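Local coordinates for sulfate transporter sulfate transporter family protein (Wolinella succinogenes, PDB 4DGF) that probably works in membrane anion exchange as a SulP-family sulfate transporter, this chain being its STAS domain, at residues A[59-65]-A[95-100]. Residues are numbered along the deposited sequence; the frame is centred on the assembly and turned at random. Where two conformers were deposited one is given.
Sequences MRRVPVI and RLYGAL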
# COMPACT_ATOMS: atom_id res chain seq x y z
N MSE A 59 -5.28 -3.04 0.76
CA MSE A 59 -5.20 -4.41 0.21
C MSE A 59 -6.27 -5.27 0.83
O MSE A 59 -6.16 -6.50 0.80
CB MSE A 59 -3.76 -4.96 0.43
CG MSE A 59 -2.68 -4.07 -0.22
SE MSE A 59 -0.95 -4.97 -0.19
CE MSE A 59 -1.16 -5.99 -1.91
N ARG A 60 -7.33 -4.69 1.39
CA ARG A 60 -8.41 -5.56 1.98
C ARG A 60 -9.14 -6.44 1.00
O ARG A 60 -9.74 -7.48 1.42
CB ARG A 60 -9.49 -4.69 2.71
CG ARG A 60 -10.13 -3.66 1.74
CD ARG A 60 -11.14 -2.82 2.59
NE ARG A 60 -11.69 -1.76 1.75
CZ ARG A 60 -12.86 -1.13 1.99
NH1 ARG A 60 -13.60 -1.51 3.03
NH2 ARG A 60 -13.28 -0.15 1.19
N ARG A 61 -9.09 -6.09 -0.28
CA ARG A 61 -9.76 -6.87 -1.36
C ARG A 61 -8.79 -7.83 -2.03
O ARG A 61 -9.14 -8.46 -3.07
CB ARG A 61 -10.26 -5.95 -2.49
CG ARG A 61 -11.18 -4.88 -1.94
CD ARG A 61 -11.86 -4.11 -3.07
NE ARG A 61 -12.40 -2.81 -2.61
CZ ARG A 61 -13.12 -2.00 -3.39
NH1 ARG A 61 -13.51 -2.41 -4.62
NH2 ARG A 61 -13.53 -0.80 -2.96
N VAL A 62 -7.61 -7.98 -1.46
CA VAL A 62 -6.57 -8.71 -2.21
C VAL A 62 -6.26 -9.98 -1.37
O VAL A 62 -5.48 -9.91 -0.39
CB VAL A 62 -5.33 -7.88 -2.27
CG1 VAL A 62 -4.33 -8.61 -3.15
CG2 VAL A 62 -5.61 -6.54 -2.92
N PRO A 63 -6.81 -11.14 -1.79
CA PRO A 63 -6.32 -12.34 -1.14
C PRO A 63 -5.11 -13.04 -1.70
O PRO A 63 -4.52 -13.93 -0.98
CB PRO A 63 -7.55 -13.29 -1.19
CG PRO A 63 -8.32 -12.84 -2.42
CD PRO A 63 -7.89 -11.41 -2.77
N VAL A 64 -4.67 -12.66 -2.92
CA VAL A 64 -3.73 -13.45 -3.65
C VAL A 64 -3.00 -12.41 -4.52
O VAL A 64 -3.56 -11.34 -4.88
CB VAL A 64 -4.41 -14.57 -4.61
CG1 VAL A 64 -5.02 -15.68 -3.77
CG2 VAL A 64 -5.43 -13.97 -5.53
N ILE A 65 -1.76 -12.71 -4.79
CA ILE A 65 -0.89 -11.93 -5.70
C ILE A 65 -0.03 -12.97 -6.49
O ILE A 65 0.49 -13.97 -5.87
CB ILE A 65 -0.06 -10.97 -4.84
CG1 ILE A 65 0.89 -10.08 -5.68
CG2 ILE A 65 0.69 -11.81 -3.81
CD1 ILE A 65 1.43 -9.00 -4.84
N ARG A 95 -3.47 -14.60 4.88
CA ARG A 95 -3.04 -15.32 3.70
C ARG A 95 -2.17 -14.42 2.82
O ARG A 95 -1.07 -14.80 2.39
CB ARG A 95 -4.24 -15.83 2.95
CG ARG A 95 -3.73 -16.41 1.65
CD ARG A 95 -4.91 -16.82 0.84
NE ARG A 95 -4.28 -17.45 -0.31
CZ ARG A 95 -4.89 -18.22 -1.18
NH1 ARG A 95 -6.20 -18.44 -1.06
NH2 ARG A 95 -4.19 -18.69 -2.22
N LEU A 96 -2.61 -13.17 2.63
CA LEU A 96 -1.70 -12.28 1.85
C LEU A 96 -0.32 -12.08 2.48
O LEU A 96 0.73 -12.04 1.77
CB LEU A 96 -2.41 -10.94 1.58
CG LEU A 96 -1.54 -9.98 0.77
CD1 LEU A 96 -1.30 -10.54 -0.63
CD2 LEU A 96 -2.40 -8.72 0.56
N TYR A 97 -0.29 -11.90 3.78
CA TYR A 97 0.95 -11.66 4.49
C TYR A 97 1.89 -12.88 4.23
O TYR A 97 3.07 -12.68 3.96
CB TYR A 97 0.65 -11.55 6.02
CG TYR A 97 1.89 -11.31 6.85
CD1 TYR A 97 2.31 -10.04 7.15
CD2 TYR A 97 2.62 -12.39 7.30
CE1 TYR A 97 3.44 -9.84 7.95
CE2 TYR A 97 3.73 -12.20 8.07
CZ TYR A 97 4.13 -10.90 8.38
OH TYR A 97 5.27 -10.69 9.17
N GLY A 98 1.30 -14.07 4.30
CA GLY A 98 2.10 -15.29 4.11
C GLY A 98 2.76 -15.26 2.72
O GLY A 98 3.94 -15.62 2.61
N ALA A 99 2.00 -14.84 1.68
CA ALA A 99 2.52 -14.77 0.29
C ALA A 99 3.67 -13.74 0.28
O ALA A 99 4.75 -13.99 -0.23
CB ALA A 99 1.41 -14.46 -0.71
N LEU A 100 3.39 -12.53 0.80
CA LEU A 100 4.34 -11.47 0.73
C LEU A 100 5.58 -11.84 1.55
O LEU A 100 6.66 -11.48 1.14
CB LEU A 100 3.74 -10.18 1.39
CG LEU A 100 2.59 -9.60 0.59
CD1 LEU A 100 2.01 -8.39 1.35
CD2 LEU A 100 3.04 -9.14 -0.81
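Leu96 packs its CD2 methyl against CE of Met59, a selenomethionine, at 3.9 Å, reaching from its helix into the bend of the loop 59-65. With CG anti to the backbone N (chi1 -179°), the isobutyl group points across the gap, and its fork suits the place: CD2 lies beside the carbonyl O of Val62 (3.4 Å) and the side chains of Met59 and Val62, while CD1 rests 4.0 Å from CG2 of Ile65. An alanine here would probably open a gap between Met59, Val62 and Ile65, costing the helix much of its hold on the loop. CG2 of Ile65 also meets CB of Ala99 at 4.1 Å, the small alanine methyl fitting against the isoleucine branch. Nearer the solvent, exposed Arg95 runs extended past the loop, CD 3.4 Å from the carbonyl O of Pro63, and sets one face of its flat cationic group against CG1 of Val64, offset toward the rim, 3.5 Å from NH2. In this STAS domain the loop leads from 54-58, middle strand of the parallel sheet, into helix 67-83; helix 94-103 packs against it, with Leu100 and Ile65 both touching Leu73 of helix 67-83.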